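Chitinase (Jonesia denitrificans, PDB 5VG1) probably breaks down chitin, the full-length enzyme by random endo-hydrolysis and this piece as its copper-binding lytic polysaccharide monooxygenase (AA10) domain. Local coordinates at residues A[1-6]-A[71-76]; A[78-83]-A[122-127]. All blocks are in the same frame, centred on the assembly; numbering follows the deposited sequence.

In the fold
Contact 1 pairs the N-terminal strand 2-6 with strand 68-74, in the three-stranded sheet; contact 2 pairs strands 80-87 and 118-126 in the larger mixed sheet. Both are antiparallel, both contain a beta bulge, and both have a buried aromatic centre and reach the copper site at one end, to which contact 1 brings His1 and contact 2 His78. Contact 1 is the more mixed: Val4, Trp72 and Leu74 face the interior, while the face with Trp3, Lys73 and Asp6 is largely open to solvent. In contact 2, where no touching residue is fully exposed, the Trp83-Trp124 stack is buried and Thr80 takes the indole N-H of Trp124. They meet at the copper and again where Trp72 packs against Trp83 and Ala122.

Contact 1. Residues A[1-6]-A[71-76]; sequences HGWVTD and TWKLTA. With CU (copper (II) ion), chain C.
Val4 lays its CG2 methyl over the indole of Trp72, 3.6 Å from the centroid of the six-membered ring and 20° off its normal, a CH-pi contact between facing residues of a non-hydrogen-bonded pair. From CB of Trp72 the ring swings over the strand toward Val4, with CG anti to the carbonyl carbon (chi1 -74°). CE2 then lies 3.4 Å from Val4 CG2; NE1, beside it, donates to the hydroxyl of Tyr85, and CZ2 reaches on to the methyl of Ala122. On the other branch CE3 rests against the carbonyl carbon of Trp3, and CZ3 turns its edge to the carbonyl of Gly2, with 4.0 Å from Trp72 CZ3 to Gly2 O. Putting an alanine at Trp72 would probably leave a gap beneath the Val4 methyl and deprive the Tyr85 hydroxyl of this indole N-H. Across the backbone ladder, Trp3 and Lys73 run side by side on the opposite face, Trp3 CH2 3.7 Å from Lys73 CD. Beyond Val4 the register slips by one residue in a beta bulge: Thr71 O accepts from Thr5 N while Thr71 N donates to Asp6 O, and a water joins Asp6 OD2 to Thr71 OG1. At the other end Thr75 N reaches His1 O at 3.0 Å from above the carbonyl plane, helping to hold the start of the chain. His1 ND1 binds the copper at 2.6 Å, with His78 as the second histidine; His1 N stands 3.4 Å from the copper, longer than a usual bond. The N-terminal strand of an immunoglobulin-like sandwich thus carries the first histidine of the histidine brace characteristic of lytic polysaccharide monooxygenases.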
ATOM      1  N   HIS A   1       7.947   5.472   7.838  1.00 16.47           N
ATOM      2  CA  HIS A   1       6.493   5.466   7.960  1.00 27.80           C
ATOM      3  C   HIS A   1       5.837   6.228   6.806  1.00 23.04           C
ATOM      4  O   HIS A   1       6.347   7.255   6.358  1.00 24.33           O
ATOM      5  CB  HIS A   1       6.070   6.071   9.301  1.00 20.87           C
ATOM      6  CG  HIS A   1       6.266   5.153  10.469  1.00 35.36           C
ATOM      7  ND1 HIS A   1       7.366   4.332  10.595  1.00 52.03           N
ATOM      8  CD2 HIS A   1       5.504   4.928  11.566  1.00 52.59           C
ATOM      9  CE1 HIS A   1       7.274   3.641  11.718  1.00 55.49           C
ATOM     10  NE2 HIS A   1       6.153   3.985  12.326  1.00 43.09           N
ATOM     11  N   GLY A   2       4.710   5.715   6.336  1.00 25.91           N
ATOM     12  CA  GLY A   2       3.980   6.340   5.250  1.00 17.34           C
ATOM     13  C   GLY A   2       2.980   5.379   4.653  1.00 25.91           C
ATOM     14  O   GLY A   2       3.025   4.170   4.885  1.00 28.98           O
ATOM     15  N   TRP A   3       2.062   5.936   3.863  1.00 34.69           N
ATOM     16  CA  TRP A   3       0.999   5.125   3.283  1.00 18.73           C
ATOM     17  C   TRP A   3       0.520   5.743   1.975  1.00 19.16           C
ATOM     18  O   TRP A   3       0.759   6.920   1.689  1.00 30.10           O
ATOM     19  CB  TRP A   3      -0.167   4.952   4.271  1.00 33.36           C
ATOM     20  CG  TRP A   3      -1.086   6.141   4.450  1.00 28.34           C
ATOM     21  CD1 TRP A   3      -2.349   6.278   3.947  1.00 46.69           C
ATOM     22  CD2 TRP A   3      -0.824   7.340   5.197  1.00 40.17           C
ATOM     23  NE1 TRP A   3      -2.885   7.484   4.325  1.00 32.27           N
ATOM     24  CE2 TRP A   3      -1.969   8.155   5.092  1.00 42.99           C
ATOM     25  CE3 TRP A   3       0.267   7.804   5.939  1.00 33.54           C
ATOM     26  CZ2 TRP A   3      -2.055   9.406   5.700  1.00 23.89           C
ATOM     27  CZ3 TRP A   3       0.179   9.051   6.542  1.00 38.57           C
ATOM     28  CH2 TRP A   3      -0.974   9.834   6.417  1.00 38.43           C
ATOM     29  N   VAL A   4      -0.157   4.918   1.180  1.00 27.56           N
ATOM     30  CA  VAL A   4      -0.619   5.296  -0.153  1.00 22.88           C
ATOM     31  C   VAL A   4      -1.972   5.983  -0.014  1.00 27.13           C
ATOM     32  O   VAL A   4      -2.918   5.406   0.531  1.00 29.37           O
ATOM     33  CB  VAL A   4      -0.708   4.068  -1.074  1.00 26.48           C
ATOM     34  CG1 VAL A   4      -1.407   4.385  -2.399  1.00 23.71           C
ATOM     35  CG2 VAL A   4       0.683   3.513  -1.349  1.00 13.43           C
ATOM     36  N   THR A   5      -2.068   7.213  -0.519  1.00 34.77           N
ATOM     37  CA  THR A   5      -3.266   8.022  -0.342  1.00 27.28           C
ATOM     38  C   THR A   5      -4.201   8.016  -1.544  1.00 26.20           C
ATOM     39  O   THR A   5      -5.407   8.215  -1.372  1.00 36.85           O
ATOM     40  CB  THR A   5      -2.884   9.474  -0.036  1.00 28.18           C
ATOM     41  OG1 THR A   5      -2.028   9.970  -1.068  1.00 34.76           O
ATOM     42  CG2 THR A   5      -2.171   9.574   1.306  1.00 42.53           C
ATOM     43  N   ASP A   6      -3.688   7.797  -2.751  1.00 24.25           N
ATOM     44  CA  ASP A   6      -4.517   7.889  -3.952  1.00 31.91           C
ATOM     45  C   ASP A   6      -4.005   6.964  -5.064  1.00 28.83           C
ATOM     46  O   ASP A   6      -2.892   7.150  -5.549  1.00 31.00           O
ATOM     47  CB  ASP A   6      -4.559   9.330  -4.460  1.00 26.94           C
ATOM     48  CG  ASP A   6      -5.522   9.510  -5.619  1.00 59.53           C
ATOM     49  OD1 ASP A   6      -6.670   9.030  -5.522  1.00 39.49           O
ATOM     50  OD2 ASP A   6      -5.127  10.128  -6.631  1.00 57.17           O
ATOM     51  N   THR A  71       0.036   7.731  -5.480  1.00 28.94           N
ATOM     52  CA  THR A  71       0.691   8.738  -4.652  1.00 23.89           C
ATOM     53  C   THR A  71       0.897   8.231  -3.229  1.00 32.40           C
ATOM     54  O   THR A  71      -0.035   7.706  -2.611  1.00 23.44           O
ATOM     55  CB  THR A  71      -0.126  10.036  -4.625  1.00 29.63           C
ATOM     56  OG1 THR A  71      -0.260  10.549  -5.956  1.00 27.20           O
ATOM     57  CG2 THR A  71       0.549  11.084  -3.749  1.00 28.42           C
ATOM     58  N   TRP A  72       2.116   8.402  -2.719  1.00 29.14           N
ATOM     59  CA  TRP A  72       2.458   8.119  -1.332  1.00 27.70           C
ATOM     60  C   TRP A  72       2.474   9.405  -0.509  1.00 24.65           C
ATOM     61  O   TRP A  72       2.691  10.499  -1.038  1.00 35.32           O
ATOM     62  CB  TRP A  72       3.832   7.449  -1.227  1.00 36.15           C
ATOM     63  CG  TRP A  72       3.904   6.010  -1.644  1.00 28.13           C
ATOM     64  CD1 TRP A  72       3.908   5.521  -2.920  1.00 16.85           C
ATOM     65  CD2 TRP A  72       4.002   4.871  -0.779  1.00 27.15           C
ATOM     66  NE1 TRP A  72       3.996   4.149  -2.899  1.00 16.81           N
ATOM     67  CE2 TRP A  72       4.055   3.726  -1.597  1.00 30.30           C
ATOM     68  CE3 TRP A  72       4.047   4.711   0.611  1.00 20.63           C
ATOM     69  CZ2 TRP A  72       4.150   2.438  -1.074  1.00 26.52           C
ATOM     70  CZ3 TRP A  72       4.140   3.429   1.128  1.00 22.99           C
ATOM     71  CH2 TRP A  72       4.190   2.311   0.288  1.00 23.73           C
ATOM     72  N   LYS A  73       2.245   9.261   0.795  1.00 36.31           N
ATOM     73  CA  LYS A  73       2.559  10.301   1.771  1.00 36.11           C
ATOM     74  C   LYS A  73       3.491   9.706   2.816  1.00 29.19           C
ATOM     75  O   LYS A  73       3.101   8.791   3.549  1.00 22.60           O
ATOM     76  CB  LYS A  73       1.301  10.865   2.438  1.00 30.34           C
ATOM     77  CG  LYS A  73       1.609  11.888   3.539  1.00 49.53           C
ATOM     78  CD  LYS A  73       0.354  12.499   4.149  1.00 52.85           C
ATOM     79  CE  LYS A  73       0.701  13.487   5.260  1.00 46.28           C
ATOM     80  NZ  LYS A  73      -0.505  14.111   5.880  1.00 48.47           N
ATOM     81  N   LEU A  74       4.715  10.221   2.882  1.00 27.00           N
ATOM     82  CA  LEU A  74       5.707   9.758   3.842  1.00 48.51           C
ATOM     83  C   LEU A  74       5.827  10.759   4.983  1.00 41.40           C
ATOM     84  O   LEU A  74       5.923  11.969   4.748  1.00 40.95           O
ATOM     85  CB  LEU A  74       7.070   9.560   3.175  1.00 23.21           C
ATOM     86  CG  LEU A  74       7.092   8.811   1.840  1.00 35.82           C
ATOM     87  CD1 LEU A  74       8.528   8.564   1.405  1.00 41.21           C
ATOM     88  CD2 LEU A  74       6.328   7.498   1.917  1.00 25.93           C
ATOM     89  N   THR A  75       5.819  10.252   6.216  1.00 35.98           N
ATOM     90  CA  THR A  75       6.088  11.074   7.387  1.00 36.73           C
ATOM     91  C   THR A  75       7.537  10.984   7.845  1.00 38.37           C
ATOM     92  O   THR A  75       8.023  11.913   8.499  1.00 42.43           O
ATOM     93  CB  THR A  75       5.173  10.670   8.551  1.00 19.47           C
ATOM     94  OG1 THR A  75       5.450   9.319   8.944  1.00 29.66           O
ATOM     95  CG2 THR A  75       3.707  10.792   8.152  1.00 29.03           C
ATOM     96  N   ALA A  76       8.230   9.896   7.511  1.00 18.13           N
ATOM     97  CA  ALA A  76       9.641   9.727   7.850  1.00 32.92           C
ATOM     98  C   ALA A  76      10.311   9.041   6.669  1.00 22.32           C
ATOM     99  O   ALA A  76      10.298   7.808   6.559  1.00 45.19           O
ATOM    100  CB  ALA A  76       9.821   8.924   9.139  1.00 25.04           C
TER
HETATM  101 CU    CU C 201       9.766   5.221  10.696  1.00 42.88          CU
HETATM  102  O   HOH W   1      -2.208   9.902  -7.581  1.00 39.62           O
HETATM  103  O   HOH W   2      10.263   6.977  12.362  1.00 42.74           O

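Contact 2. Residues A[78-83]-A[122-127]; sequences HNTSTW and ARWNVS. With CU (copper (II) ion), chain C.
Thr80 OG1 is gripped from two directions, receiving the indole N-H of Trp124 and giving its own proton to His78 O. The bond from Trp124 NE1 to Thr80 OG1 is 2.8 Å long and nearly straight (166°), with the oxygen close to the indole plane; that from Thr80 OG1 to His78 O is also 2.8 Å. The same threonine sets its CG2 methyl toward the rim of one face of Trp83 and 3.6 Å from Trp124 CD1. Trp124 holds CG anti to its own backbone N (chi1 172°), which lays the indole alongside Trp83 in an offset stack: the six-membered ring of Trp83 and the five-membered ring of Trp124 are 3.9 Å apart between centroids, their planes at 9°. Trp83 NE1 bonds to Gln97, and Phe133 also meets the Trp124 ring. Between the Thr80-Val126 and Trp83-Trp124 pairs the register shifts by one in a beta bulge. There Asn125 O takes Ser81 N at 3.2 Å and a weak second bond from Ser81 OG, while Asn125 N donates to Thr82 O. The side-chain ND2 of Asn125 makes a weak bond to Thr82 OG1 and also bonds Glu84. Farther along, Ser127 N points straight at Asn79 O, 3.1 Å away. His78 leans its CB on Val126 CG1, and its ring lies near parallel to that of Trp124 but slid aside, with barely any overlap; His78 NE2 holds the copper in the imidazole plane at 2.6 Å. The threonine hydroxyl therefore satisfies the buried indole N-H and ties the His78 backbone to the tryptophan stack, a second-shell link that probably helps position this copper ligand.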
ATOM      1  N   HIS A  78      12.670   7.282   4.888  1.00 39.85           N
ATOM      2  CA  HIS A  78      13.850   6.446   5.054  1.00 48.82           C
ATOM      3  C   HIS A  78      14.520   6.179   3.714  1.00 30.88           C
ATOM      4  O   HIS A  78      13.856   6.048   2.681  1.00 37.92           O
ATOM      5  CB  HIS A  78      13.476   5.121   5.715  1.00 16.80           C
ATOM      6  CG  HIS A  78      12.674   5.278   6.965  1.00 32.41           C
ATOM      7  ND1 HIS A  78      13.151   5.943   8.075  1.00 33.10           N
ATOM      8  CD2 HIS A  78      11.428   4.860   7.283  1.00 37.45           C
ATOM      9  CE1 HIS A  78      12.231   5.926   9.022  1.00 29.65           C
ATOM     10  NE2 HIS A  78      11.176   5.274   8.566  1.00 20.25           N
ATOM     11  N   ASN A  79      15.849   6.104   3.737  1.00 31.06           N
ATOM     12  CA  ASN A  79      16.591   5.601   2.589  1.00 33.63           C
ATOM     13  C   ASN A  79      15.960   4.304   2.104  1.00 34.04           C
ATOM     14  O   ASN A  79      15.638   3.419   2.901  1.00 23.74           O
ATOM     15  CB  ASN A  79      18.059   5.387   2.959  1.00 29.41           C
ATOM     16  CG  ASN A  79      18.755   6.677   3.348  1.00 51.30           C
ATOM     17  OD1 ASN A  79      18.603   7.166   4.467  1.00 27.46           O
ATOM     18  ND2 ASN A  79      19.530   7.231   2.425  1.00 34.08           N
ATOM     19  N   THR A  80      15.782   4.197   0.791  1.00 32.88           N
ATOM     20  CA  THR A  80      14.925   3.179   0.204  1.00 40.98           C
ATOM     21  C   THR A  80      15.689   2.393  -0.851  1.00 37.52           C
ATOM     22  O   THR A  80      16.477   2.961  -1.613  1.00 34.96           O
ATOM     23  CB  THR A  80      13.672   3.817  -0.414  1.00 24.30           C
ATOM     24  OG1 THR A  80      12.890   4.428   0.620  1.00 34.87           O
ATOM     25  CG2 THR A  80      12.816   2.787  -1.147  1.00 24.73           C
ATOM     26  N   SER A  81      15.445   1.083  -0.890  1.00 32.98           N
ATOM     27  CA  SER A  81      16.044   0.219  -1.915  1.00 15.72           C
ATOM     28  C   SER A  81      15.132   0.152  -3.135  1.00 14.14           C
ATOM     29  O   SER A  81      15.463   0.696  -4.196  1.00 36.38           O
ATOM     30  CB  SER A  81      16.317  -1.172  -1.338  1.00 14.49           C
ATOM     31  OG  SER A  81      15.112  -1.846  -1.026  1.00 36.25           O
ATOM     32  N   THR A  82      13.980  -0.507  -3.005  1.00 34.64           N
ATOM     33  CA  THR A  82      13.028  -0.611  -4.102  1.00 37.36           C
ATOM     34  C   THR A  82      11.603  -0.398  -3.607  1.00 15.82           C
ATOM     35  O   THR A  82      11.290  -0.594  -2.431  1.00 35.87           O
ATOM     36  CB  THR A  82      13.106  -1.973  -4.808  1.00 23.18           C
ATOM     37  OG1 THR A  82      13.102  -3.026  -3.834  1.00 31.77           O
ATOM     38  CG2 THR A  82      14.350  -2.070  -5.673  1.00 43.38           C
ATOM     39  N   TRP A  83      10.744   0.011  -4.540  1.00 39.18           N
ATOM     40  CA  TRP A  83       9.296  -0.002  -4.363  1.00 22.07           C
ATOM     41  C   TRP A  83       8.727  -1.077  -5.282  1.00 19.69           C
ATOM     42  O   TRP A  83       8.882  -0.991  -6.505  1.00 25.50           O
ATOM     43  CB  TRP A  83       8.670   1.357  -4.687  1.00 21.69           C
ATOM     44  CG  TRP A  83       9.329   2.551  -4.054  1.00 38.70           C
ATOM     45  CD1 TRP A  83      10.489   3.152  -4.450  1.00 25.21           C
ATOM     46  CD2 TRP A  83       8.855   3.300  -2.926  1.00 23.40           C
ATOM     47  NE1 TRP A  83      10.770   4.222  -3.636  1.00 35.97           N
ATOM     48  CE2 TRP A  83       9.783   4.335  -2.692  1.00 41.82           C
ATOM     49  CE3 TRP A  83       7.738   3.193  -2.090  1.00 37.31           C
ATOM     50  CZ2 TRP A  83       9.629   5.255  -1.656  1.00 34.50           C
ATOM     51  CZ3 TRP A  83       7.589   4.110  -1.061  1.00 17.48           C
ATOM     52  CH2 TRP A  83       8.529   5.127  -0.855  1.00 15.65           C
ATOM     53  N   ALA A 122       1.395  -2.737  -2.453  1.00 28.90           N
ATOM     54  CA  ALA A 122       2.580  -1.894  -2.544  1.00 22.46           C
ATOM     55  C   ALA A 122       3.505  -2.212  -1.377  1.00 36.66           C
ATOM     56  O   ALA A 122       3.100  -2.107  -0.214  1.00 36.96           O
ATOM     57  CB  ALA A 122       2.192  -0.419  -2.547  1.00 26.98           C
ATOM     58  N   ARG A 123       4.743  -2.596  -1.690  1.00 17.41           N
ATOM     59  CA  ARG A 123       5.712  -3.041  -0.693  1.00 27.47           C
ATOM     60  C   ARG A 123       6.909  -2.096  -0.724  1.00 27.66           C
ATOM     61  O   ARG A 123       7.639  -2.043  -1.719  1.00 29.51           O
ATOM     62  CB  ARG A 123       6.130  -4.488  -0.957  1.00 26.35           C
ATOM     63  CG  ARG A 123       7.046  -5.095   0.082  1.00 25.13           C
ATOM     64  CD  ARG A 123       7.073  -6.612  -0.053  1.00 23.84           C
ATOM     65  NE  ARG A 123       8.059  -7.088  -1.018  1.00 28.97           N
ATOM     66  CZ  ARG A 123       8.259  -8.370  -1.313  1.00 37.05           C
ATOM     67  NH1 ARG A 123       7.547  -9.323  -0.734  1.00 18.69           N
ATOM     68  NH2 ARG A 123       9.193  -8.705  -2.189  1.00 19.81           N
ATOM     69  N   TRP A 124       7.113  -1.362   0.370  1.00 32.44           N
ATOM     70  CA  TRP A 124       8.170  -0.358   0.471  1.00 33.69           C
ATOM     71  C   TRP A 124       9.319  -0.943   1.285  1.00 38.27           C
ATOM     72  O   TRP A 124       9.181  -1.169   2.491  1.00 23.48           O
ATOM     73  CB  TRP A 124       7.626   0.919   1.109  1.00 17.18           C
ATOM     74  CG  TRP A 124       8.656   1.966   1.435  1.00 28.82           C
ATOM     75  CD1 TRP A 124       9.891   2.117   0.869  1.00 28.88           C
ATOM     76  CD2 TRP A 124       8.532   3.012   2.408  1.00 18.99           C
ATOM     77  NE1 TRP A 124      10.540   3.190   1.431  1.00 30.06           N
ATOM     78  CE2 TRP A 124       9.727   3.756   2.378  1.00 24.74           C
ATOM     79  CE3 TRP A 124       7.524   3.389   3.301  1.00 26.02           C
ATOM     80  CZ2 TRP A 124       9.943   4.856   3.207  1.00 27.30           C
ATOM     81  CZ3 TRP A 124       7.739   4.482   4.122  1.00 13.14           C
ATOM     82  CH2 TRP A 124       8.939   5.202   4.070  1.00 22.85           C
ATOM     83  N   ASN A 125      10.457  -1.170   0.632  1.00 29.40           N
ATOM     84  CA  ASN A 125      11.602  -1.830   1.248  1.00 27.73           C
ATOM     85  C   ASN A 125      12.615  -0.787   1.711  1.00 34.31           C
ATOM     86  O   ASN A 125      13.080   0.030   0.910  1.00 17.23           O
ATOM     87  CB  ASN A 125      12.246  -2.813   0.270  1.00 28.62           C
ATOM     88  CG  ASN A 125      11.337  -3.982  -0.060  1.00 47.69           C
ATOM     89  OD1 ASN A 125      10.820  -4.653   0.832  1.00 31.08           O
ATOM     90  ND2 ASN A 125      11.126  -4.222  -1.349  1.00 26.12           N
ATOM     91  N   VAL A 126      12.954  -0.825   2.998  1.00 30.14           N
ATOM     92  CA  VAL A 126      13.908   0.109   3.587  1.00 22.92           C
ATOM     93  C   VAL A 126      15.310  -0.464   3.435  1.00 29.20           C
ATOM     94  O   VAL A 126      15.538  -1.652   3.694  1.00 27.74           O
ATOM     95  CB  VAL A 126      13.571   0.376   5.065  1.00 23.49           C
ATOM     96  CG1 VAL A 126      14.564   1.348   5.683  1.00 26.52           C
ATOM     97  CG2 VAL A 126      12.150   0.912   5.197  1.00 24.88           C
ATOM     98  N   SER A 127      16.257   0.382   3.023  1.00 23.82           N
ATOM     99  CA  SER A 127      17.573  -0.093   2.610  1.00 39.55           C
ATOM    100  C   SER A 127      18.522  -0.359   3.773  1.00 33.31           C
ATOM    101  O   SER A 127      19.526  -1.052   3.580  1.00 26.24           O
ATOM    102  CB  SER A 127      18.219   0.917   1.658  1.00 29.59           C
ATOM    103  OG  SER A 127      18.650   2.079   2.349  1.00 39.96           O
TER
HETATM  104 CU    CU C 201       9.766   5.221  10.696  1.00 42.88          CU
HETATM  105  O   HOH W   2      10.263   6.977  12.362  1.00 42.74           O